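Local coordinates for protein MdcA (Pseudomonas aeruginosa, PDB 5VIT) that probably serves as the transferase (alpha) subunit of malonate decarboxylase, exchanging acetyl for malonyl on the enzyme's acyl carrier protein, at residues A[19-24]-A[46-51]; A[52-57]-A[148-153]; A[65-70]-A[91-96]; A[144-149]-A[180-185]. One frame throughout, in Å; residues are numbered along the deposited sequence.

Contact 1 (A[19-24]-A[46-51])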
loop_
_atom_site.group_PDB
_atom_site.type_symbol
_atom_site.label_atom_id
_atom_site.label_comp_id
_atom_site.label_asym_id
_atom_site.label_seq_id
_atom_site.Cartn_x
_atom_site.Cartn_y
_atom_site.Cartn_z
ATOM N N GLN A 19 54.535 26.996 19.796
ATOM C CA GLN A 19 55.774 27.678 19.460
ATOM C C GLN A 19 56.984 26.734 19.543
ATOM O O GLN A 19 57.856 26.763 18.677
ATOM C CB GLN A 19 55.965 28.889 20.367
ATOM C CG GLN A 19 56.406 30.124 19.625
ATOM C CD GLN A 19 55.607 30.354 18.354
ATOM O OE1 GLN A 19 54.425 30.696 18.404
ATOM N NE2 GLN A 19 56.250 30.163 17.203
ATOM N N ARG A 20 57.012 25.890 20.570
ATOM C CA ARG A 20 58.094 24.923 20.769
ATOM C C ARG A 20 58.092 23.823 19.702
ATOM O O ARG A 20 59.154 23.367 19.274
ATOM C CB ARG A 20 58.002 24.307 22.177
ATOM C CG ARG A 20 58.139 22.787 22.235
ATOM C CD ARG A 20 57.872 22.250 23.643
ATOM N NE ARG A 20 57.672 20.795 23.666
ATOM C CZ ARG A 20 57.095 20.128 24.671
ATOM N NH1 ARG A 20 56.658 20.775 25.744
ATOM N NH2 ARG A 20 56.953 18.808 24.609
ATOM N N ARG A 21 56.906 23.398 19.269
ATOM C CA ARG A 21 56.811 22.394 18.212
ATOM C C ARG A 21 57.340 22.962 16.894
ATOM O O ARG A 21 58.086 22.293 16.176
ATOM C CB ARG A 21 55.367 21.904 18.044
ATOM C CG ARG A 21 54.816 21.127 19.237
ATOM C CD ARG A 21 53.411 20.609 18.934
ATOM N NE ARG A 21 52.760 19.967 20.075
ATOM C CZ ARG A 21 51.792 19.064 19.962
ATOM N NH1 ARG A 21 51.389 18.674 18.760
ATOM N NH2 ARG A 21 51.240 18.533 21.046
ATOM N N LEU A 22 56.956 24.201 16.597
ATOM C CA LEU A 22 57.334 24.870 15.356
ATOM C C LEU A 22 58.854 25.025 15.216
ATOM O O LEU A 22 59.401 24.935 14.114
ATOM C CB LEU A 22 56.668 26.248 15.268
ATOM C CG LEU A 22 55.159 26.309 15.005
ATOM C CD1 LEU A 22 54.686 27.754 14.859
ATOM C CD2 LEU A 22 54.801 25.514 13.777
ATOM N N GLU A 23 59.537 25.255 16.331
ATOM C CA GLU A 23 60.977 25.461 16.274
ATOM C C GLU A 23 61.725 24.140 16.115
ATOM O O GLU A 23 62.852 24.120 15.635
ATOM C CB GLU A 23 61.464 26.218 17.513
ATOM C CG GLU A 23 62.493 27.301 17.185
ATOM C CD GLU A 23 61.880 28.494 16.463
ATOM O OE1 GLU A 23 60.653 28.707 16.588
ATOM O OE2 GLU A 23 62.625 29.212 15.762
ATOM N N ARG A 24 61.090 23.030 16.477
ATOM C CA ARG A 24 61.716 21.723 16.274
ATOM C C ARG A 24 61.723 21.305 14.797
ATOM O O ARG A 24 62.287 20.272 14.446
ATOM C CB ARG A 24 61.026 20.647 17.123
ATOM C CG ARG A 24 61.173 20.874 18.625
ATOM C CD ARG A 24 62.612 20.617 19.114
ATOM N NE ARG A 24 63.011 19.205 19.064
ATOM C CZ ARG A 24 64.239 18.761 19.333
ATOM N NH1 ARG A 24 65.197 19.613 19.671
ATOM N NH2 ARG A 24 64.509 17.461 19.269
ATOM N N LEU A 46 56.265 17.515 15.061
ATOM C CA LEU A 46 55.097 18.380 15.221
ATOM C C LEU A 46 53.963 17.759 16.045
ATOM O O LEU A 46 53.166 18.470 16.646
ATOM C CB LEU A 46 54.567 18.785 13.853
ATOM C CG LEU A 46 55.531 19.640 13.033
ATOM C CD1 LEU A 46 54.932 19.891 11.665
ATOM C CD2 LEU A 46 55.824 20.951 13.754
ATOM N N ILE A 47 53.888 16.437 16.053
ATOM C CA ILE A 47 52.875 15.723 16.810
ATOM C C ILE A 47 53.504 15.163 18.075
ATOM O O ILE A 47 54.674 14.778 18.071
ATOM C CB ILE A 47 52.270 14.590 15.977
ATOM C CG1 ILE A 47 51.635 15.164 14.710
ATOM C CG2 ILE A 47 51.272 13.791 16.788
ATOM C CD1 ILE A 47 51.328 14.123 13.645
ATOM N N ALA A 48 52.745 15.127 19.162
ATOM C CA ALA A 48 53.243 14.536 20.396
ATOM C C ALA A 48 52.414 13.295 20.722
ATOM O O ALA A 48 51.278 13.189 20.271
ATOM C CB ALA A 48 53.183 15.547 21.532
ATOM N N PRO A 49 52.985 12.340 21.479
ATOM C CA PRO A 49 52.156 11.219 21.934
ATOM C C PRO A 49 50.903 11.692 22.690
ATOM O O PRO A 49 50.969 12.642 23.468
ATOM C CB PRO A 49 53.106 10.422 22.852
ATOM C CG PRO A 49 54.344 11.278 23.011
ATOM C CD PRO A 49 54.408 12.144 21.807
ATOM N N GLY A 50 49.771 11.049 22.440
ATOM C CA GLY A 50 48.533 11.424 23.100
ATOM C C GLY A 50 47.718 12.444 22.322
ATOM O O GLY A 50 46.552 12.686 22.624
ATOM N N ASP A 51 48.337 13.040 21.311
ATOM C CA ASP A 51 47.684 14.060 20.511
ATOM C C ASP A 51 46.356 13.595 19.917
ATOM O O ASP A 51 46.201 12.425 19.517
ATOM C CB ASP A 51 48.606 14.518 19.383
ATOM C CG ASP A 51 49.402 15.752 19.748
ATOM O OD1 ASP A 51 49.308 16.182 20.923
ATOM O OD2 ASP A 51 50.122 16.290 18.866
#
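R21, near the end of helix 13-23, meets D51, in the loop just before strand 52-55, in a salt bridge that illustrates how a single arginine can join a terminal helix to the edge of a folded core. The ionic part is an end-on grip by two nitrogens. NH1 of R21 lies 2.7 Å from OD2 of D51, and NH2 of R21 lies 3.0 Å from OD1 of D51. Each oxygen offers its syn lone pair, and the guanidinium and carboxylate planes are nearly coplanar, 19° apart. The NH2 bond stays in the guanidinium plane and is almost straight (168°), whereas OD2 sits somewhat tilted from it.

Hydrogen bonds with the backbone extend the grip. NH1 of R21 also donates to L46 O, at 2.8 Å, in the carbonyl plane at the close of helix 39-46. D51 OD2 is met a second time, from above the carboxylate plane, by A48 N at 2.9 Å. That bond links the two ends of the type II turn A48-D51.

Van der Waals contacts are fewer. A48 CB rests over one face of the guanidinium, 3.6 Å from R21 NH2, and L46 CD2 comes to 3.6 Å from R21 O. With CG beside the backbone N (chi1 -66°) and the rest of the chain extended, R21 reaches from its helix to the turn.

E17, one turn earlier, forms a salt bridge to R21 NE. Placed between two carboxylates and a carbonyl from a helix end, the guanidinium very probably stays charged, and its rotation is fixed by bonds along more than one edge.

Contact 2 (A[52-57]-A[148-153])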
loop_
_atom_site.group_PDB
_atom_site.type_symbol
_atom_site.label_atom_id
_atom_site.label_comp_id
_atom_site.label_asym_id
_atom_site.label_seq_id
_atom_site.Cartn_x
_atom_site.Cartn_y
_atom_site.Cartn_z
ATOM N N ARG A 52 45.404 14.526 19.886
ATOM C CA ARG A 52 44.190 14.371 19.104
ATOM C C ARG A 52 44.507 14.790 17.680
ATOM O O ARG A 52 44.826 15.953 17.415
ATOM C CB ARG A 52 43.045 15.210 19.677
ATOM C CG ARG A 52 42.510 14.706 20.997
ATOM C CD ARG A 52 41.566 15.728 21.609
ATOM N NE ARG A 52 41.023 15.271 22.887
ATOM C CZ ARG A 52 40.446 16.073 23.776
ATOM N NH1 ARG A 52 40.351 17.377 23.531
ATOM N NH2 ARG A 52 39.976 15.575 24.917
ATOM N N VAL A 53 44.446 13.840 16.758
ATOM C CA VAL A 53 44.864 14.138 15.390
ATOM C C VAL A 53 43.728 13.935 14.408
ATOM O O VAL A 53 43.224 12.829 14.240
ATOM C CB VAL A 53 46.060 13.267 14.948
ATOM C CG1 VAL A 53 46.443 13.585 13.523
ATOM C CG2 VAL A 53 47.247 13.443 15.899
ATOM N N VAL A 54 43.327 15.024 13.774
ATOM C CA VAL A 54 42.349 14.969 12.712
ATOM C C VAL A 54 43.082 14.582 11.431
ATOM O O VAL A 54 44.092 15.185 11.091
ATOM C CB VAL A 54 41.628 16.310 12.565
ATOM C CG1 VAL A 54 40.882 16.365 11.260
ATOM C CG2 VAL A 54 40.675 16.515 13.732
ATOM N N LEU A 55 42.582 13.556 10.743
ATOM C CA LEU A 55 43.244 12.994 9.558
ATOM C C LEU A 55 42.228 12.745 8.456
ATOM O O LEU A 55 41.284 11.967 8.634
ATOM C CB LEU A 55 43.963 11.681 9.897
ATOM C CG LEU A 55 44.481 10.868 8.702
ATOM C CD1 LEU A 55 45.370 11.737 7.757
ATOM C CD2 LEU A 55 45.216 9.612 9.176
ATOM N N GLU A 56 42.430 13.384 7.313
ATOM C CA GLU A 56 41.404 13.351 6.296
ATOM C C GLU A 56 41.350 12.006 5.635
ATOM O O GLU A 56 42.166 11.633 4.771
ATOM C CB GLU A 56 41.580 14.460 5.276
ATOM C CG GLU A 56 40.856 15.702 5.750
ATOM C CD GLU A 56 40.843 16.814 4.741
ATOM O OE1 GLU A 56 41.572 16.725 3.727
ATOM O OE2 GLU A 56 40.111 17.787 4.981
ATOM N N GLY A 57 40.443 11.245 6.230
ATOM C CA GLY A 57 39.572 10.339 5.557
ATOM C C GLY A 57 38.284 11.149 5.583
ATOM O O GLY A 57 37.529 11.163 6.575
ATOM N N ASN A 148 44.613 18.637 18.421
ATOM C CA ASN A 148 45.959 19.193 18.474
ATOM C C ASN A 148 46.534 19.426 17.085
ATOM O O ASN A 148 47.216 20.423 16.851
ATOM C CB ASN A 148 46.881 18.274 19.262
ATOM C CG ASN A 148 46.398 18.047 20.670
ATOM O OD1 ASN A 148 45.899 16.970 21.002
ATOM N ND2 ASN A 148 46.523 19.071 21.508
ATOM N N VAL A 149 46.258 18.488 16.175
ATOM C CA VAL A 149 46.825 18.509 14.828
ATOM C C VAL A 149 45.759 18.205 13.761
ATOM O O VAL A 149 44.887 17.369 13.971
ATOM C CB VAL A 149 47.993 17.483 14.694
ATOM C CG1 VAL A 149 48.651 17.576 13.324
ATOM C CG2 VAL A 149 49.037 17.702 15.791
ATOM N N ALA A 150 45.813 18.893 12.626
ATOM C CA ALA A 150 45.013 18.467 11.478
ATOM C C ALA A 150 45.903 18.105 10.277
ATOM O O ALA A 150 46.789 18.871 9.887
ATOM C CB ALA A 150 44.011 19.537 11.092
ATOM N N LEU A 151 45.651 16.927 9.713
ATOM C CA LEU A 151 46.345 16.447 8.524
ATOM C C LEU A 151 45.364 16.406 7.355
ATOM O O LEU A 151 44.535 15.493 7.264
ATOM C CB LEU A 151 46.942 15.060 8.782
ATOM C CG LEU A 151 47.793 15.001 10.044
ATOM C CD1 LEU A 151 48.272 13.582 10.327
ATOM C CD2 LEU A 151 48.952 15.977 9.923
ATOM N N VAL A 152 45.424 17.404 6.478
ATOM C CA VAL A 152 44.388 17.536 5.456
ATOM C C VAL A 152 45.012 17.741 4.082
ATOM O O VAL A 152 46.230 17.853 3.958
ATOM C CB VAL A 152 43.398 18.697 5.786
ATOM C CG1 VAL A 152 42.772 18.508 7.165
ATOM C CG2 VAL A 152 44.063 20.058 5.681
ATOM N N ALA A 153 44.174 17.797 3.052
ATOM C CA ALA A 153 44.666 17.775 1.683
ATOM C C ALA A 153 44.031 18.854 0.817
ATOM O O ALA A 153 42.874 19.220 1.015
ATOM C CB ALA A 153 44.425 16.396 1.070
#
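L151 gives up more surface than any other residue where strand 149-153 runs beside strand 52-55, and its backbone and side chain both take part. Its N donates to V54 O at 2.7 Å and its O accepts from E56 N, two rungs of the parallel ladder that also includes V54 N with V149 O. The axes are 13° apart. On the sheet face shared by V53, L55 and L151, the isobutyl group of L151 fits between its neighbours: CD1 is 3.7 Å from V53 CG1, and L151 CB is 3.8 Å from L55 CD1.

E56 closes one end of the ladder. Its chain, extended beyond CG (chi2 -174°), lies across V152, bringing CD to 3.3 Å from V152 CB. OE1 then accepts A153 N at 2.9 Å from above the carboxylate plane, while OE2 is held by T172 and N58. The buried carboxylate thus stands in for a backbone acceptor just past the strand.

R52 closes the other end. Its N donates to N148 OD1 at 2.7 Å, on a lone pair of the amide, and R52 O receives both N148 N and V149 N. The guanidinium leads elsewhere, to I146 O.

Strands 52-55 and 149-154 are neighbours in the middle of a parallel sheet although some ninety residues separate them. From strand 52-55 the chain builds outward to one side, and from strand 149-154 to the other, the topological switch point of a doubly wound, Rossmann-like alpha/beta fold.

Contact 3 (A[65-70]-A[91-96])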
loop_
_atom_site.group_PDB
_atom_site.type_symbol
_atom_site.label_atom_id
_atom_site.label_comp_id
_atom_site.label_asym_id
_atom_site.label_seq_id
_atom_site.Cartn_x
_atom_site.Cartn_y
_atom_site.Cartn_z
ATOM N N PHE A 65 48.989 10.814 1.317
ATOM C CA PHE A 65 50.421 10.991 1.504
ATOM C C PHE A 65 50.711 11.174 2.998
ATOM O O PHE A 65 51.554 10.478 3.565
ATOM C CB PHE A 65 50.948 12.173 0.692
ATOM C CG PHE A 65 52.420 12.426 0.882
ATOM C CD1 PHE A 65 53.317 11.368 0.934
ATOM C CD2 PHE A 65 52.910 13.720 0.999
ATOM C CE1 PHE A 65 54.676 11.595 1.111
ATOM C CE2 PHE A 65 54.262 13.958 1.166
ATOM C CZ PHE A 65 55.148 12.893 1.227
ATOM N N LEU A 66 49.989 12.100 3.630
ATOM C CA LEU A 66 50.080 12.308 5.074
ATOM C C LEU A 66 49.736 11.034 5.834
ATOM O O LEU A 66 50.370 10.687 6.834
ATOM C CB LEU A 66 49.148 13.443 5.509
ATOM C CG LEU A 66 49.484 14.814 4.928
ATOM C CD1 LEU A 66 48.606 15.891 5.559
ATOM C CD2 LEU A 66 50.965 15.125 5.127
ATOM N N SER A 67 48.715 10.342 5.351
ATOM C CA SER A 67 48.273 9.103 5.962
ATOM C C SER A 67 49.347 8.000 5.887
ATOM O O SER A 67 49.615 7.309 6.875
ATOM C CB SER A 67 46.981 8.639 5.286
ATOM O OG SER A 67 46.548 7.428 5.849
ATOM N N ARG A 68 49.952 7.820 4.715
ATOM C CA ARG A 68 51.010 6.818 4.575
ATOM C C ARG A 68 52.273 7.240 5.323
ATOM O O ARG A 68 52.989 6.402 5.873
ATOM C CB ARG A 68 51.334 6.571 3.101
ATOM C CG ARG A 68 50.186 5.977 2.315
ATOM C CD ARG A 68 50.584 5.769 0.880
ATOM N NE ARG A 68 51.193 6.965 0.302
ATOM C CZ ARG A 68 50.550 7.777 -0.521
ATOM N NH1 ARG A 68 49.301 7.492 -0.846
ATOM N NH2 ARG A 68 51.144 8.846 -1.027
ATOM N N SER A 69 52.547 8.540 5.341
ATOM C CA SER A 69 53.731 9.044 6.032
ATOM C C SER A 69 53.609 8.902 7.549
ATOM O O SER A 69 54.599 8.648 8.224
ATOM C CB SER A 69 53.982 10.499 5.672
ATOM O OG SER A 69 53.994 10.684 4.272
ATOM N N LEU A 70 52.398 9.071 8.082
ATOM C CA LEU A 70 52.159 8.890 9.515
ATOM C C LEU A 70 52.389 7.429 9.909
ATOM O O LEU A 70 52.889 7.140 10.997
ATOM C CB LEU A 70 50.734 9.330 9.897
ATOM C CG LEU A 70 50.303 9.324 11.374
ATOM C CD1 LEU A 70 51.216 10.209 12.192
ATOM C CD2 LEU A 70 48.847 9.804 11.535
ATOM N N PRO A 91 43.657 1.452 4.264
ATOM C CA PRO A 91 44.463 0.500 5.053
ATOM C C PRO A 91 45.443 1.138 6.055
ATOM O O PRO A 91 45.562 0.617 7.173
ATOM C CB PRO A 91 45.225 -0.298 3.974
ATOM C CG PRO A 91 44.910 0.378 2.640
ATOM C CD PRO A 91 43.601 1.073 2.841
ATOM N N GLU A 92 46.109 2.233 5.682
ATOM C CA GLU A 92 47.053 2.902 6.588
ATOM C C GLU A 92 46.364 3.474 7.823
ATOM O O GLU A 92 47.012 3.711 8.853
ATOM C CB GLU A 92 47.795 4.055 5.902
ATOM C CG GLU A 92 47.904 3.963 4.419
ATOM C CD GLU A 92 46.670 4.473 3.737
ATOM O OE1 GLU A 92 46.450 5.707 3.714
ATOM O OE2 GLU A 92 45.922 3.622 3.227
ATOM N N HIS A 93 45.070 3.749 7.696
ATOM C CA HIS A 93 44.301 4.327 8.781
ATOM C C HIS A 93 44.288 3.366 9.963
ATOM O O HIS A 93 44.585 3.749 11.101
ATOM C CB HIS A 93 42.878 4.646 8.315
ATOM C CG HIS A 93 42.808 5.713 7.261
ATOM N ND1 HIS A 93 41.690 5.924 6.488
ATOM C CD2 HIS A 93 43.720 6.639 6.870
ATOM C CE1 HIS A 93 41.909 6.938 5.666
ATOM N NE2 HIS A 93 43.132 7.383 5.872
ATOM N N LEU A 94 43.976 2.105 9.689
ATOM C CA LEU A 94 43.947 1.114 10.750
ATOM C C LEU A 94 45.329 0.515 11.010
ATOM O O LEU A 94 45.569 -0.032 12.086
ATOM C CB LEU A 94 42.940 0.025 10.427
ATOM C CG LEU A 94 41.501 0.535 10.306
ATOM C CD1 LEU A 94 40.556 -0.635 10.267
ATOM C CD2 LEU A 94 41.140 1.475 11.449
ATOM N N ASP A 95 46.237 0.631 10.042
ATOM C CA ASP A 95 47.636 0.278 10.280
ATOM C C ASP A 95 48.165 0.999 11.529
ATOM O O ASP A 95 48.847 0.394 12.358
ATOM C CB ASP A 95 48.500 0.609 9.054
ATOM C CG ASP A 95 48.323 -0.400 7.917
ATOM O OD1 ASP A 95 47.916 -1.549 8.191
ATOM O OD2 ASP A 95 48.576 -0.040 6.745
ATOM N N LEU A 96 47.800 2.274 11.673
ATOM C CA LEU A 96 48.198 3.095 12.821
ATOM C C LEU A 96 47.944 2.414 14.165
ATOM O O LEU A 96 48.717 2.570 15.113
ATOM C CB LEU A 96 47.465 4.437 12.795
ATOM C CG LEU A 96 47.721 5.391 11.627
ATOM C CD1 LEU A 96 46.881 6.654 11.773
ATOM C CD2 LEU A 96 49.183 5.745 11.522
#
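S67 and E92 meet where helices 64-70 and 91-98 pack side by side, and their torsions set up the contact's one hydrogen bond. The hydroxyl of S67 is trans to the backbone N, which carries OG out toward the second helix, where it donates to E92 OE1 at 2.7 Å. E92 is shaped to receive it: chi1 lies at an unusual -25°, and the chain bends at CG (chi2 83°), folding the carboxylate back so that OG approaches from above its plane. The ring of H93 turns an edge to the same hydroxyl, CD2 being 3.1 Å from S67 OG.

R68 shares only its aliphatic part. Its CG lies 3.7 Å from E92 CG, the two chains running alongside and pointing the same way. The R68 chain then bends back and carries the guanidinium along its own helix, one face over F65 CA, toward salt bridges with D64 and D217. R68 NH1 remains 5.7 Å from E92 OE1, so the opposite charges do not pair directly.

Further along, L70 and L96 cross at about a right angle, with L70 CD2 3.7 Å from L96 CD1. L96 also rests on M83 of strand 81-85, beneath the helices.

The segment axes stay 8.9 Å apart at an angle of 32°. Within that spacing one directional bond fixes the hydroxyl of S67 against a buried carboxylate, whose negative charge is probably eased by this bond and, weakly, by a long ion pair from OE2 to R90, while the leucines supply only shape.

Contact 4 (A[144-149]-A[180-185])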
loop_
_atom_site.group_PDB
_atom_site.type_symbol
_atom_site.label_atom_id
_atom_site.label_comp_id
_atom_site.label_asym_id
_atom_site.label_seq_id
_atom_site.Cartn_x
_atom_site.Cartn_y
_atom_site.Cartn_z
ATOM N N ASP A 144 34.513 19.388 22.897
ATOM C CA ASP A 144 34.835 18.117 23.507
ATOM C C ASP A 144 36.117 17.472 22.991
ATOM O O ASP A 144 36.804 16.735 23.687
ATOM C CB ASP A 144 33.654 17.153 23.230
ATOM C CG ASP A 144 33.276 16.445 24.418
ATOM O OD1 ASP A 144 34.105 16.538 25.347
ATOM O OD2 ASP A 144 32.197 15.832 24.474
ATOM N N LEU A 145 36.390 17.718 21.723
ATOM C CA LEU A 145 37.494 17.079 21.041
ATOM C C LEU A 145 38.288 18.118 20.281
ATOM O O LEU A 145 38.605 17.911 19.111
ATOM C CB LEU A 145 36.983 15.998 20.084
ATOM C CG LEU A 145 36.280 14.800 20.710
ATOM C CD1 LEU A 145 35.505 14.007 19.658
ATOM C CD2 LEU A 145 37.319 13.932 21.373
ATOM N N ILE A 146 38.564 19.247 20.925
ATOM C CA ILE A 146 39.485 20.225 20.354
ATOM C C ILE A 146 40.694 19.447 19.906
ATOM O O ILE A 146 41.276 18.719 20.703
ATOM C CB ILE A 146 39.952 21.297 21.364
ATOM C CG1 ILE A 146 38.838 21.693 22.337
ATOM C CG2 ILE A 146 40.583 22.494 20.631
ATOM C CD1 ILE A 146 37.962 22.778 21.883
ATOM N N PRO A 147 41.063 19.557 18.627
ATOM C CA PRO A 147 42.187 18.713 18.224
ATOM C C PRO A 147 43.538 19.421 18.378
ATOM O O PRO A 147 43.594 20.647 18.478
ATOM C CB PRO A 147 41.878 18.405 16.762
ATOM C CG PRO A 147 41.077 19.587 16.286
ATOM C CD PRO A 147 40.369 20.172 17.480
ATOM N N ASN A 148 44.613 18.637 18.421
ATOM C CA ASN A 148 45.959 19.193 18.474
ATOM C C ASN A 148 46.534 19.426 17.085
ATOM O O ASN A 148 47.216 20.423 16.851
ATOM C CB ASN A 148 46.881 18.274 19.262
ATOM C CG ASN A 148 46.398 18.047 20.670
ATOM O OD1 ASN A 148 45.899 16.970 21.002
ATOM N ND2 ASN A 148 46.523 19.071 21.508
ATOM N N VAL A 149 46.258 18.488 16.175
ATOM C CA VAL A 149 46.825 18.509 14.828
ATOM C C VAL A 149 45.759 18.205 13.761
ATOM O O VAL A 149 44.887 17.369 13.971
ATOM C CB VAL A 149 47.993 17.483 14.694
ATOM C CG1 VAL A 149 48.651 17.576 13.324
ATOM C CG2 VAL A 149 49.037 17.702 15.791
ATOM N N ALA A 180 43.215 25.355 13.662
ATOM C CA ALA A 180 43.955 26.592 13.454
ATOM C C ALA A 180 43.706 27.605 14.567
ATOM O O ALA A 180 44.615 28.333 14.951
ATOM C CB ALA A 180 43.602 27.209 12.108
ATOM N N PHE A 181 42.481 27.667 15.079
ATOM C CA PHE A 181 42.155 28.727 16.029
ATOM C C PHE A 181 42.198 28.265 17.484
ATOM O O PHE A 181 41.736 28.971 18.372
ATOM C CB PHE A 181 40.799 29.338 15.681
ATOM C CG PHE A 181 40.817 30.125 14.395
ATOM C CD1 PHE A 181 40.508 29.513 13.178
ATOM C CD2 PHE A 181 41.181 31.469 14.395
ATOM C CE1 PHE A 181 40.545 30.241 11.994
ATOM C CE2 PHE A 181 41.216 32.210 13.214
ATOM C CZ PHE A 181 40.898 31.604 12.016
ATOM N N SER A 182 42.788 27.099 17.736
ATOM C CA SER A 182 43.073 26.687 19.112
ATOM C C SER A 182 44.558 26.375 19.315
ATOM O O SER A 182 44.909 25.447 20.053
ATOM C CB SER A 182 42.244 25.467 19.488
ATOM O OG SER A 182 42.507 24.425 18.579
ATOM N N ASP A 183 45.416 27.134 18.634
ATOM C CA ASP A 183 46.867 26.953 18.703
ATOM C C ASP A 183 47.280 25.534 18.331
ATOM O O ASP A 183 48.335 25.067 18.748
ATOM C CB ASP A 183 47.393 27.309 20.107
ATOM C CG ASP A 183 46.958 28.711 20.561
ATOM O OD1 ASP A 183 47.447 29.694 19.963
ATOM O OD2 ASP A 183 46.129 28.825 21.510
ATOM N N GLY A 184 46.435 24.841 17.567
ATOM C CA GLY A 184 46.758 23.506 17.091
ATOM C C GLY A 184 47.626 23.605 15.848
ATOM O O GLY A 184 47.907 24.707 15.390
ATOM N N ILE A 185 48.052 22.475 15.297
ATOM C CA ILE A 185 48.936 22.512 14.133
ATOM C C ILE A 185 48.275 21.956 12.855
ATOM O O ILE A 185 47.783 20.823 12.854
ATOM C CB ILE A 185 50.252 21.755 14.440
ATOM C CG1 ILE A 185 51.175 22.670 15.260
ATOM C CG2 ILE A 185 50.945 21.276 13.147
ATOM C CD1 ILE A 185 52.447 22.045 15.692
HETATM O O HOH W 1 44.424 22.777 20.076
#
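I185 N donates to N148 O at 2.7 Å with an angle of 159°, the hydrogen bond by which two loops become neighbouring strands. The same carbonyl oxygen lies only 3.1 Å from G184 CA, an approach possible because G184 has no CB, which would clash with N148 O. One step on, V149 CA makes a CA-H...O contact of 3.2 Å with I185 O, an oxygen that also takes A150 N. CG1 of V149, beside its own carbonyl carbon, sits 3.4 Å from I185 O. The methyls on this sheet face are looser company, V149 CG1 lying 4.4 Å from I185 CG2.

Before the strands begin the two segments diverge, and water fills in for direct bonding. A single molecule donates to P147 O at 2.8 Å and to S182 O at 2.7 Å, bridging them. Beside it, CG2 of I146 touches S182 OG at 3.4 Å. The hydroxyl itself stands between the backbone N and the carbonyl carbon (chi1 57°), a setting that turns it back to P178 O in helix 172-180; the contact with the I146 methyl is van der Waals.

This is a pair of parallel strands at their N-terminal ends, where the first rung forms as the loops run out. Strand 149-154 returns to strand 185-190 by way of helix 172-180, a beta-alpha-beta crossover with an elaborated connection, the repeating unit of parallel alpha/beta sheets.

All four contacts lie in or around the N-terminal parallel sheet and its helices, at different depths. Contacts 2 and 3 are buried. Contact 2 is the ladder at mid-sheet, and contact 3 joins the helices that pack on it, with L66 and L70 touching L151. Contacts 1 and 4 are only partly buried and lie at the strand-entry end. Contact 4 shares N148 and V149 with contact 2 and carries the same sheet one strand further, but needs water where the loops diverge. Contact 1 rests on both: R21 packs on V149 and I185. Charge pairing dominates there, backbone bonding in contacts 2 and 4, and a single buried polar bond with leucine packing in contact 3.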